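Local coordinates for protein putative S-adenosyl-L-methionine-dependent Methyltransferase (Methanococcus maripaludis, PDB 3DLC) that binds S-adenosylmethionine and probably transfers its methyl group to an acceptor not yet established, as a class I Rossmann-like methyltransferase, at residues Asn5-Lys8 against Phe9-Lys12; Gly13-Asn16 against Met17-Ser21; Asp73-Lys76 against His77-Glu80; Phe150-Lys153 against Glu154-Asp157; Gly203-Gly206 against Phe207-Ile210. One frame throughout, in Å; residues are numbered along the deposited sequence. Where two conformers were deposited one is given.

In the fold
From the N terminus, interaction 1 closes the turn that leads into helix 11-22, and interaction 2 continues along the same helix without a break. Interaction 3 comes next, where strand 66-73 passes into helix 76-88; it meets interaction 1 through Phe9 and Ser75 and interaction 2 through Ala14, Met17 and Met78, and all three touch S-adenosylmethionine. Residues 150-157 then start helix 153-166 after strand 142-148, and residues 203-210 turn from strand 198-203 into strand 206-211. Interactions 4 and 5 touch each other, their centres about 11 Å apart. All five follow in series along the chain, each closing a short local loop or helical turn, and none encloses another.

Interaction 1 of 5, residues Asn5-Lys8 against Phe9-Lys12; sequences NKKK and FDKK. With SAM (S-adenosylmethionine), chain C.
Lys8 lays its CB over one face of the Phe9 ring, 3.8 Å from the ring centroid and only 10° off the normal, a CH-pi contact between neighbours whose side chains run side by side. Farther out, the bent lysine chain keeps CE near the far end of the same ring. The opposite face belongs to the cofactor: C2' of the S-adenosylmethionine ribose stands 3.7 Å above the ring plane, over its centre. Phe9 is thus sandwiched between aliphatic lysine and sugar, and Phe123 adds an edge-to-face ring contact.

The next residue, Asp10, collects the polar ends. Its CG sits between the backbone N and the carbonyl carbon (chi1 66°), which turns the carboxylate back onto Lys6 and Lys7. OD2 accepts from Lys7 N at 2.9 Å in a nearly straight bond, 169° at the hydrogen, although the donor stands well above the carboxylate plane. OD1 forms a salt bridge with Lys6 NZ at 3.0 Å, the lysine too standing out of that plane, and also accepts from the backbone N of Gly13, the bond that caps the helix. A water gives a 2.7 Å bond to Asp10 OD2 and accepts from Lys7 NZ, so the second lysine reaches the carboxylate indirectly. With positive groups gathered around it, the carboxylate is probably stabilised in its ionised form. Lys6 CD also packs on Lys12 CB at 3.8 Å.

Lys7 to Asp10 form a type II beta turn, and Asp10 is the N-cap of helix 11-22: a capped helix start whose preceding phenylalanine lines the S-adenosylmethionine pocket.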
# COMPACT_ATOMS: atom_id res chain seq x y z
N ASN A 5 12.45 -19.37 15.38
CA ASN A 5 12.49 -17.93 15.16
C ASN A 5 11.22 -17.44 14.50
O ASN A 5 10.70 -18.09 13.60
CB ASN A 5 13.67 -17.60 14.20
CG ASN A 5 15.03 -17.94 14.78
OD1 ASN A 5 15.81 -17.04 15.15
ND2 ASN A 5 15.33 -19.22 14.89
N LYS A 6 10.80 -16.28 14.93
CA LYS A 6 9.63 -15.57 14.39
C LYS A 6 10.08 -14.14 14.15
O LYS A 6 10.67 -13.52 15.01
CB LYS A 6 8.48 -15.64 15.39
CG LYS A 6 7.32 -14.75 15.03
CD LYS A 6 6.44 -15.30 13.90
CE LYS A 6 5.42 -14.26 13.41
NZ LYS A 6 6.07 -13.17 12.63
N LYS A 7 9.84 -13.63 12.94
CA LYS A 7 10.20 -12.26 12.59
C LYS A 7 9.16 -11.71 11.64
O LYS A 7 8.37 -12.45 11.05
CB LYS A 7 11.58 -12.20 11.99
CG LYS A 7 11.74 -13.00 10.75
CD LYS A 7 13.22 -13.05 10.26
CE LYS A 7 13.48 -14.03 9.09
NZ LYS A 7 13.47 -15.45 9.62
N LYS A 8 9.11 -10.39 11.50
CA LYS A 8 8.08 -9.81 10.67
C LYS A 8 8.14 -10.30 9.24
O LYS A 8 9.20 -10.43 8.63
CB LYS A 8 8.14 -8.29 10.65
CG LYS A 8 7.85 -7.63 11.98
CD LYS A 8 7.52 -6.14 11.83
CE LYS A 8 8.63 -5.32 11.24
NZ LYS A 8 9.87 -5.23 12.08
N PHE A 9 6.95 -10.59 8.73
CA PHE A 9 6.72 -10.92 7.32
C PHE A 9 7.20 -12.29 6.90
O PHE A 9 7.35 -12.60 5.71
CB PHE A 9 7.23 -9.81 6.36
CG PHE A 9 7.00 -8.41 6.89
CD1 PHE A 9 5.73 -8.01 7.27
CD2 PHE A 9 8.03 -7.51 6.96
CE1 PHE A 9 5.49 -6.73 7.76
CE2 PHE A 9 7.81 -6.20 7.45
CZ PHE A 9 6.55 -5.84 7.83
N ASP A 10 7.44 -13.12 7.90
CA ASP A 10 7.82 -14.53 7.67
C ASP A 10 6.59 -15.39 7.41
O ASP A 10 5.50 -14.88 7.22
CB ASP A 10 8.70 -15.05 8.81
CG ASP A 10 8.00 -15.15 10.16
OD1 ASP A 10 6.79 -14.83 10.26
OD2 ASP A 10 8.68 -15.61 11.13
N LYS A 11 6.77 -16.70 7.36
CA LYS A 11 5.64 -17.55 7.02
C LYS A 11 4.49 -17.42 8.01
O LYS A 11 3.33 -17.27 7.63
CB LYS A 11 6.08 -18.99 6.91
CG LYS A 11 4.99 -19.92 6.43
CD LYS A 11 5.43 -21.34 6.17
CE LYS A 11 4.26 -22.11 5.52
NZ LYS A 11 4.57 -23.52 5.19
N LYS A 12 4.81 -17.46 9.29
CA LYS A 12 3.78 -17.30 10.30
C LYS A 12 3.12 -15.93 10.26
O LYS A 12 1.90 -15.79 10.43
CB LYS A 12 4.39 -17.57 11.65
CG LYS A 12 4.72 -19.02 11.91
CD LYS A 12 5.45 -19.26 13.17
CE LYS A 12 5.56 -20.75 13.40
NZ LYS A 12 6.17 -21.02 14.68
N SAM C . -1.01 -4.18 1.71
CA SAM C . -1.50 -5.36 2.47
C SAM C . -2.79 -5.03 3.16
O SAM C . -3.10 -3.84 3.32
OXT SAM C . -3.48 -5.95 3.58
CB SAM C . -0.44 -5.84 3.45
CG SAM C . -0.06 -4.88 4.53
SD SAM C . 1.21 -5.62 5.57
CE SAM C . 0.76 -4.74 7.04
C5' SAM C . 2.79 -4.79 5.02
C4' SAM C . 3.56 -5.39 3.80
O4' SAM C . 4.64 -4.60 3.23
C3' SAM C . 4.08 -6.83 4.04
O3' SAM C . 3.47 -7.67 3.11
C2' SAM C . 5.59 -6.69 3.79
O2' SAM C . 6.27 -7.84 3.35
C1' SAM C . 5.65 -5.51 2.80
N9 SAM C . 6.93 -4.78 2.81
C8 SAM C . 7.54 -4.22 3.91
N7 SAM C . 8.66 -3.56 3.54
C5 SAM C . 8.78 -3.71 2.18
C6 SAM C . 9.73 -3.29 1.25
N6 SAM C . 10.86 -2.63 1.57
N1 SAM C . 9.49 -3.58 -0.04
C2 SAM C . 8.39 -4.30 -0.43
N3 SAM C . 7.47 -4.78 0.45
C4 SAM C . 7.68 -4.46 1.72
O HOH W 1 11.12 -16.65 10.71

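Interaction 2 of 5, residues Gly13-Asn16 against Met17-Ser21; sequences GAKN and MDEIS. With SAM (S-adenosylmethionine), chain C.
Met17 N donates to Gly13 O at 3.0 Å, a helical bond that holds in place the residue whose side chain reaches the cofactor. Met17 is a selenomethionine in the crystal; its SE lies 3.6 Å from the methyl carbon CE of S-adenosylmethionine and 3.8 Å from the sulfur SD. The CE methyl of Met17 comes within 3.6 Å of the cofactor's carboxylate oxygen OXT. The side chain gets there because CG leaves opposite the backbone N (chi1 -174°) and the chain then bends at chi2 and chi3, which carries the selenium off the helix and into the pocket.

The bonds Asp18 N to Ala14 O, Glu19 N to Lys15 O and Ile20 N to Asn16 O repeat the same i to i+4 pattern, the regular backbone ladder that positions Met17. Away from the cofactor, in one of the two conformers of Lys15, its NZ makes a salt bridge of 2.6 Å with Glu19 OE2, the lysine arriving on the syn side of the carboxylate, 23° out of its plane. A water accepts from Lys15 NZ in that conformer and lies 2.6 Å from Asn16 OD1 and 2.8 Å from Glu19 OE1, drawing the three polar ends together.

Asp18 turns elsewhere, pairing with Lys22 and accepting from Asn85. Around helix 11-22, Ala14 and Met17 rest on Met78 of helix 76-88, Ala14 and Asp18 on Ile81, while Met17 and Ser21 meet Tyr29 of helix 28-40.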
# COMPACT_ATOMS: atom_id res chain seq x y z
N GLY A 13 3.92 -14.89 10.06
CA GLY A 13 3.38 -13.55 9.99
C GLY A 13 2.50 -13.34 8.78
O GLY A 13 1.48 -12.65 8.85
N ALA A 14 2.89 -13.95 7.66
CA ALA A 14 2.10 -13.86 6.43
C ALA A 14 0.73 -14.50 6.66
O ALA A 14 -0.30 -13.99 6.21
CB ALA A 14 2.84 -14.56 5.28
N LYS A 15 0.71 -15.64 7.35
CA LYS A 15 -0.55 -16.31 7.68
C LYS A 15 -1.44 -15.40 8.54
O LYS A 15 -2.64 -15.32 8.32
CB LYS A 15 -0.24 -17.64 8.40
CG LYS A 15 -1.48 -18.40 8.87
CD LYS A 15 -1.09 -19.73 9.54
CE LYS A 15 -2.30 -20.53 10.05
NZ LYS A 15 -2.97 -19.92 11.23
N ASN A 16 -0.85 -14.74 9.52
CA ASN A 16 -1.64 -13.83 10.37
C ASN A 16 -2.23 -12.68 9.58
O ASN A 16 -3.40 -12.33 9.76
CB ASN A 16 -0.79 -13.27 11.48
CG ASN A 16 -0.41 -14.29 12.50
OD1 ASN A 16 -0.94 -15.39 12.53
ND2 ASN A 16 0.50 -13.92 13.37
N MSE A 17 -1.42 -12.08 8.71
CA MSE A 17 -1.89 -10.99 7.89
C MSE A 17 -3.01 -11.47 6.96
O MSE A 17 -4.03 -10.77 6.78
CB MSE A 17 -0.75 -10.40 7.09
CG MSE A 17 -1.10 -9.13 6.29
SE MSE A 17 -1.51 -7.57 7.36
CE MSE A 17 -3.40 -7.38 6.92
N ASP A 18 -2.84 -12.64 6.36
CA ASP A 18 -3.83 -13.20 5.47
C ASP A 18 -5.15 -13.41 6.22
O ASP A 18 -6.24 -13.07 5.75
CB ASP A 18 -3.34 -14.52 4.91
CG ASP A 18 -4.26 -15.11 3.87
OD1 ASP A 18 -4.69 -14.38 2.95
OD2 ASP A 18 -4.53 -16.33 3.94
N GLU A 19 -5.06 -14.01 7.41
CA GLU A 19 -6.27 -14.28 8.19
C GLU A 19 -7.02 -13.02 8.54
O GLU A 19 -8.25 -12.96 8.44
CB GLU A 19 -5.91 -15.08 9.45
CG GLU A 19 -5.53 -16.52 9.09
CD GLU A 19 -5.09 -17.38 10.27
OE1 GLU A 19 -5.01 -16.87 11.41
OE2 GLU A 19 -4.76 -18.57 10.01
N ILE A 20 -6.30 -11.98 8.93
CA ILE A 20 -6.93 -10.70 9.27
C ILE A 20 -7.52 -10.04 8.02
O ILE A 20 -8.65 -9.52 8.04
CB ILE A 20 -5.95 -9.79 10.01
CG1 ILE A 20 -5.73 -10.33 11.43
CG2 ILE A 20 -6.47 -8.33 10.04
CD1 ILE A 20 -6.93 -10.14 12.37
N SER A 21 -6.78 -10.09 6.92
CA SER A 21 -7.19 -9.54 5.64
C SER A 21 -8.54 -10.13 5.16
O SER A 21 -9.34 -9.48 4.51
CB SER A 21 -6.08 -9.85 4.61
OG SER A 21 -6.46 -9.48 3.31
N SAM C . -1.01 -4.18 1.71
CA SAM C . -1.50 -5.36 2.47
C SAM C . -2.79 -5.03 3.16
O SAM C . -3.10 -3.84 3.32
OXT SAM C . -3.48 -5.95 3.58
CB SAM C . -0.44 -5.84 3.45
CG SAM C . -0.06 -4.88 4.53
SD SAM C . 1.21 -5.62 5.57
CE SAM C . 0.76 -4.74 7.04
C5' SAM C . 2.79 -4.79 5.02
C4' SAM C . 3.56 -5.39 3.80
O4' SAM C . 4.64 -4.60 3.23
C3' SAM C . 4.08 -6.83 4.04
O3' SAM C . 3.47 -7.67 3.11
C2' SAM C . 5.59 -6.69 3.79
O2' SAM C . 6.27 -7.84 3.35
C1' SAM C . 5.65 -5.51 2.80
N9 SAM C . 6.93 -4.78 2.81
C8 SAM C . 7.54 -4.22 3.91
N7 SAM C . 8.66 -3.56 3.54
C5 SAM C . 8.78 -3.71 2.18
C6 SAM C . 9.73 -3.29 1.25
N6 SAM C . 10.86 -2.63 1.57
N1 SAM C . 9.49 -3.58 -0.04
C2 SAM C . 8.39 -4.30 -0.43
N3 SAM C . 7.47 -4.78 0.45
C4 SAM C . 7.68 -4.46 1.72
O HOH W 2 -2.34 -17.53 12.15

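Interaction 3 of 5, residues Asp73-Lys76 against His77-Glu80; sequences DFSK and HMNE. With SAM (S-adenosylmethionine), chain C.
Asp73 and Asn79 tie the end of strand 66-73 to helix 76-88, the strand-turn-helix unit of the Rossmann-like methyltransferase fold in which an acidic residue holds the cofactor ribose. The tight side faces S-adenosylmethionine. O2' donates to Asp73 OD1 at 2.7 Å and O3' to OD2 at 2.6 Å, one carboxylate oxygen for each hydroxyl. Ser75 N also gives to OD1, on its anti lone pair, an Asx turn that fixes the carboxylate's rotation, while Gly53 N donates to OD2. Beside it the Phe74 ring lies over the adenine, with C5 3.4 Å above the ring plane, and Met78 CG packs on O3'.

Farther from the cofactor, Asn79 ND2 donates to Asp73 O at 3.0 Å from above the carbonyl plane, and to Gln99.

The outer side is looser. Lys76 and Glu80, both exposed and each modelled in two conformers, cross at about a right angle; in one pair Lys76 NZ stays 4.5 Å from Glu80 OE2, beyond a salt bridge.

Between the two sides stands the N-cap, Ser75, itself bonded to Phe9 O: its OG, turned opposite its own backbone N (chi1 167°), accepts from Met78 N at 3.1 Å, with 165° at the hydrogen.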
# COMPACT_ATOMS: atom_id res chain seq x y z
N ASP A 73 5.94 -7.20 -3.48
CA ASP A 73 6.22 -7.44 -2.06
C ASP A 73 7.58 -8.10 -1.92
O ASP A 73 7.96 -8.93 -2.74
CB ASP A 73 5.13 -8.29 -1.44
CG ASP A 73 5.07 -8.14 0.07
OD1 ASP A 73 5.97 -8.63 0.77
OD2 ASP A 73 4.12 -7.48 0.57
N PHE A 74 8.32 -7.73 -0.89
CA PHE A 74 9.65 -8.26 -0.66
C PHE A 74 9.68 -9.56 0.11
O PHE A 74 10.76 -10.14 0.25
CB PHE A 74 10.62 -7.19 -0.06
CG PHE A 74 10.51 -6.93 1.42
CD1 PHE A 74 9.42 -7.28 2.19
CD2 PHE A 74 11.56 -6.25 2.03
CE1 PHE A 74 9.40 -6.98 3.55
CE2 PHE A 74 11.53 -5.94 3.36
CZ PHE A 74 10.45 -6.31 4.14
N SER A 75 8.52 -10.05 0.54
CA SER A 75 8.43 -11.29 1.31
C SER A 75 7.94 -12.43 0.45
O SER A 75 6.79 -12.43 -0.03
CB SER A 75 7.51 -11.11 2.52
OG SER A 75 7.22 -12.39 3.04
N LYS A 76 8.80 -13.42 0.23
CA LYS A 76 8.44 -14.63 -0.50
C LYS A 76 7.22 -15.28 0.13
O LYS A 76 6.39 -15.84 -0.55
CB LYS A 76 9.61 -15.65 -0.44
CG LYS A 76 9.31 -16.97 -1.09
CD LYS A 76 9.06 -16.82 -2.53
CE LYS A 76 8.94 -18.16 -3.24
NZ LYS A 76 8.77 -17.97 -4.70
N HIS A 77 7.12 -15.24 1.46
CA HIS A 77 6.00 -15.88 2.17
C HIS A 77 4.68 -15.18 1.89
O HIS A 77 3.66 -15.83 1.69
CB HIS A 77 6.27 -15.91 3.65
CG HIS A 77 7.56 -16.52 3.95
ND1 HIS A 77 7.78 -17.85 3.73
CD2 HIS A 77 8.76 -15.98 4.27
CE1 HIS A 77 9.05 -18.13 3.98
NE2 HIS A 77 9.66 -17.00 4.30
N MSE A 78 4.72 -13.86 1.84
CA MSE A 78 3.53 -13.09 1.46
C MSE A 78 3.16 -13.44 0.02
O MSE A 78 1.99 -13.62 -0.29
CB MSE A 78 3.79 -11.59 1.53
CG MSE A 78 3.89 -11.01 2.91
SE MSE A 78 2.13 -11.18 3.79
CE MSE A 78 2.66 -10.18 5.26
N ASN A 79 4.15 -13.51 -0.85
CA ASN A 79 3.87 -13.73 -2.27
C ASN A 79 3.28 -15.10 -2.55
O ASN A 79 2.44 -15.26 -3.43
CB ASN A 79 5.09 -13.41 -3.13
CG ASN A 79 5.37 -11.93 -3.15
OD1 ASN A 79 4.44 -11.12 -3.03
ND2 ASN A 79 6.62 -11.56 -3.31
N GLU A 80 3.70 -16.09 -1.77
CA GLU A 80 3.14 -17.44 -1.92
C GLU A 80 1.65 -17.42 -1.58
O GLU A 80 0.82 -18.03 -2.28
CB GLU A 80 3.88 -18.46 -1.04
CG GLU A 80 5.30 -18.75 -1.50
CD GLU A 80 6.17 -19.49 -0.48
OE1 GLU A 80 5.72 -19.73 0.66
OE2 GLU A 80 7.32 -19.83 -0.81
N SAM C . -1.01 -4.18 1.71
CA SAM C . -1.50 -5.36 2.47
C SAM C . -2.79 -5.03 3.16
O SAM C . -3.10 -3.84 3.32
OXT SAM C . -3.48 -5.95 3.58
CB SAM C . -0.44 -5.84 3.45
CG SAM C . -0.06 -4.88 4.53
SD SAM C . 1.21 -5.62 5.57
CE SAM C . 0.76 -4.74 7.04
C5' SAM C . 2.79 -4.79 5.02
C4' SAM C . 3.56 -5.39 3.80
O4' SAM C . 4.64 -4.60 3.23
C3' SAM C . 4.08 -6.83 4.04
O3' SAM C . 3.47 -7.67 3.11
C2' SAM C . 5.59 -6.69 3.79
O2' SAM C . 6.27 -7.84 3.35
C1' SAM C . 5.65 -5.51 2.80
N9 SAM C . 6.93 -4.78 2.81
C8 SAM C . 7.54 -4.22 3.91
N7 SAM C . 8.66 -3.56 3.54
C5 SAM C . 8.78 -3.71 2.18
C6 SAM C . 9.73 -3.29 1.25
N6 SAM C . 10.86 -2.63 1.57
N1 SAM C . 9.49 -3.58 -0.04
C2 SAM C . 8.39 -4.30 -0.43
N3 SAM C . 7.47 -4.78 0.45
C4 SAM C . 7.68 -4.46 1.72

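Interaction 4 of 5, residues Phe150-Lys153 against Glu154-Asp157; sequences FGNK and ELRD
Glu154 lies in the first turn of helix 153-166, whose N-cap is Asn152, and packs its CB at 3.7 Å from Asn152 OD1. Leu155 follows with the capping bond: its N donates to Asn152 OD1 at 2.9 Å, almost straight at 175° and nearly along the C=O axis. The asparagine can reach forward to the first turn because its CG lies between the backbone N and the carbonyl carbon (chi1 65°). Leu155 CG rests against the same oxygen, while its side chain also meets Ile31 of helix 28-40.

At Arg156 the backbone N bonds to Asn152 O, and CA presses on Phe150 CB at 3.6 Å. Phe150 itself makes a cation-pi contact with Arg118, which joins this helix start to the wall of the cofactor site. The arginine chain bends at chi3, bringing Arg156 NH2 to 3.6 Å from Lys153 CG and its guanidinium to the next residue. An alanine here is likely to leave the Asp157 carboxylate without its positive partner and take away the packing against Lys153 CG.

Asp157 N continues the helix by bonding to Lys153 O. Asp157 OD1 lies in the guanidinium plane and is gripped side-on by Arg156 NE and NH2, each at 3.0 Å.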
# COMPACT_ATOMS: atom_id res chain seq x y z
N PHE A 150 -8.38 2.61 7.03
CA PHE A 150 -9.52 1.71 7.04
C PHE A 150 -10.66 2.10 6.11
O PHE A 150 -11.70 1.50 6.15
CB PHE A 150 -9.98 1.45 8.48
CG PHE A 150 -8.87 0.90 9.30
CD1 PHE A 150 -8.57 -0.45 9.27
CD2 PHE A 150 -7.98 1.76 9.95
CE1 PHE A 150 -7.49 -0.98 9.94
CE2 PHE A 150 -6.86 1.24 10.61
CZ PHE A 150 -6.62 -0.13 10.62
N GLY A 151 -10.42 3.11 5.29
CA GLY A 151 -11.38 3.49 4.26
C GLY A 151 -12.45 4.48 4.67
O GLY A 151 -12.77 5.37 3.89
N ASN A 152 -13.06 4.28 5.84
CA ASN A 152 -14.01 5.27 6.34
C ASN A 152 -14.06 5.19 7.87
O ASN A 152 -13.48 4.29 8.49
CB ASN A 152 -15.36 5.10 5.66
CG ASN A 152 -16.04 3.78 5.97
OD1 ASN A 152 -16.04 3.33 7.11
ND2 ASN A 152 -16.68 3.18 4.96
N LYS A 153 -14.76 6.15 8.47
CA LYS A 153 -14.78 6.24 9.92
C LYS A 153 -15.47 5.05 10.57
O LYS A 153 -15.03 4.59 11.63
CB LYS A 153 -15.50 7.52 10.33
CG LYS A 153 -15.53 7.76 11.82
CD LYS A 153 -16.27 9.04 12.16
CE LYS A 153 -16.19 9.38 13.62
NZ LYS A 153 -16.85 10.68 13.88
N GLU A 154 -16.55 4.57 9.98
CA GLU A 154 -17.33 3.49 10.58
C GLU A 154 -16.47 2.23 10.70
O GLU A 154 -16.43 1.58 11.75
CB GLU A 154 -18.64 3.18 9.79
CG GLU A 154 -19.44 1.96 10.36
CD GLU A 154 -20.87 1.78 9.78
OE1 GLU A 154 -21.26 2.50 8.84
OE2 GLU A 154 -21.59 0.86 10.25
N LEU A 155 -15.79 1.89 9.62
CA LEU A 155 -14.91 0.72 9.63
C LEU A 155 -13.72 0.95 10.52
O LEU A 155 -13.30 0.06 11.26
CB LEU A 155 -14.49 0.35 8.21
CG LEU A 155 -15.60 -0.11 7.28
CD1 LEU A 155 -15.02 -0.36 5.91
CD2 LEU A 155 -16.31 -1.37 7.82
N ARG A 156 -13.15 2.14 10.47
CA ARG A 156 -12.03 2.44 11.32
C ARG A 156 -12.38 2.14 12.79
O ARG A 156 -11.64 1.49 13.54
CB ARG A 156 -11.59 3.90 11.18
CG ARG A 156 -10.44 4.28 12.06
CD ARG A 156 -10.28 5.80 12.13
NE ARG A 156 -11.37 6.36 12.90
CZ ARG A 156 -11.58 7.65 13.08
NH1 ARG A 156 -10.78 8.51 12.50
NH2 ARG A 156 -12.60 8.06 13.82
N ASP A 157 -13.52 2.66 13.20
CA ASP A 157 -13.91 2.58 14.62
C ASP A 157 -14.23 1.14 15.02
O ASP A 157 -13.85 0.69 16.13
CB ASP A 157 -15.07 3.53 14.89
CG ASP A 157 -14.67 5.00 14.85
OD1 ASP A 157 -13.44 5.31 14.81
OD2 ASP A 157 -15.61 5.83 14.92

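Interaction 5 of 5, residues Gly203-Gly206 against Phe207-Ile210; sequences GDEG and FWII. Unlike the reference sequence in segment 203-206: Gly203 (reference Glu).
Trp208 sends its CG opposite its own carbonyl carbon (chi1 -56°), and with chi2 at 95° the indole swings back along the chain until its N-H meets the preceding turn. Trp208 NE1 donates to Glu205 O at 3.1 Å, and the bond is nearly straight, 168° at the hydrogen. The oxygen lies in the ring plane, at the indole edge, whereas seen from the carbonyl the donor stands well above the carbonyl plane and not on a lone pair. Glu205 CG comes to 4.0 Å from Trp208 NE1, its chain crossing the indole obliquely.

Gly203 to Gly206 make a type I beta turn, the hairpin link between the antiparallel strands 198-203 and 206-211 at one edge of the sheet. Gly203 N donates to Gly206 O and Gly206 N to Gly203 O, both at 2.9 Å, closing the turn from two sides. Gly206 CA packs 3.6 Å from Trp208 NE1; a CB there would collide with that nitrogen, and the backbone angles alone suit a residue without one. A leucine in place of Trp208 would probably deprive the Glu205 carbonyl of this donor and let the turn shift against the strand.

On the sheet the indole stacks with Tyr145 of strand 142-148 and touches Ile201 of strand 198-203, while Phe207 takes the other direction, onto Asn182 and Val183 of helix 180-193.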
# COMPACT_ATOMS: atom_id res chain seq x y z
N GLY A 203 -7.28 11.93 7.44
CA GLY A 203 -8.68 12.05 7.78
C GLY A 203 -9.30 10.73 8.09
O GLY A 203 -8.61 9.76 8.38
N ASP A 204 -10.61 10.67 8.01
CA ASP A 204 -11.32 9.45 8.42
C ASP A 204 -10.98 8.25 7.55
O ASP A 204 -11.19 7.13 7.98
CB ASP A 204 -12.83 9.69 8.49
CG ASP A 204 -13.23 10.60 9.67
OD1 ASP A 204 -12.46 10.77 10.64
OD2 ASP A 204 -14.34 11.12 9.66
N GLU A 205 -10.46 8.47 6.37
CA GLU A 205 -10.15 7.36 5.49
C GLU A 205 -8.74 6.86 5.68
O GLU A 205 -8.34 5.82 5.15
CB GLU A 205 -10.33 7.76 4.04
CG GLU A 205 -9.32 8.79 3.55
CD GLU A 205 -9.77 10.24 3.62
OE1 GLU A 205 -10.34 10.75 4.65
OE2 GLU A 205 -9.52 10.90 2.59
N GLY A 206 -7.99 7.61 6.46
CA GLY A 206 -6.60 7.25 6.81
C GLY A 206 -5.59 8.35 6.51
O GLY A 206 -5.94 9.53 6.42
N PHE A 207 -4.34 7.91 6.40
CA PHE A 207 -3.16 8.76 6.10
C PHE A 207 -2.69 8.34 4.71
O PHE A 207 -2.39 7.16 4.51
CB PHE A 207 -2.06 8.50 7.11
CG PHE A 207 -0.70 9.02 6.67
CD1 PHE A 207 -0.39 10.36 6.75
CD2 PHE A 207 0.23 8.19 6.12
CE1 PHE A 207 0.84 10.82 6.31
CE2 PHE A 207 1.47 8.66 5.68
CZ PHE A 207 1.75 9.96 5.78
N TRP A 208 -2.59 9.27 3.76
CA TRP A 208 -2.23 8.91 2.38
C TRP A 208 -1.39 9.99 1.73
O TRP A 208 -1.70 11.18 1.81
CB TRP A 208 -3.48 8.64 1.54
CG TRP A 208 -4.37 7.59 2.15
CD1 TRP A 208 -5.45 7.79 2.96
CD2 TRP A 208 -4.21 6.18 2.05
NE1 TRP A 208 -5.97 6.59 3.36
CE2 TRP A 208 -5.24 5.59 2.81
CE3 TRP A 208 -3.31 5.36 1.39
CZ2 TRP A 208 -5.39 4.19 2.90
CZ3 TRP A 208 -3.47 3.96 1.47
CH2 TRP A 208 -4.49 3.41 2.23
N ILE A 209 -0.34 9.53 1.06
CA ILE A 209 0.60 10.35 0.30
C ILE A 209 0.22 10.26 -1.16
O ILE A 209 0.23 9.18 -1.75
CB ILE A 209 2.03 9.85 0.54
CG1 ILE A 209 2.42 9.94 2.02
CG2 ILE A 209 3.01 10.60 -0.36
CD1 ILE A 209 3.62 9.05 2.40
N ILE A 210 -0.09 11.43 -1.74
CA ILE A 210 -0.63 11.53 -3.09
C ILE A 210 0.25 12.43 -3.95
O ILE A 210 0.11 13.67 -4.00
CB ILE A 210 -2.08 12.08 -3.05
CG1 ILE A 210 -2.95 11.20 -2.15
CG2 ILE A 210 -2.66 12.19 -4.46
CD1 ILE A 210 -4.34 11.72 -1.87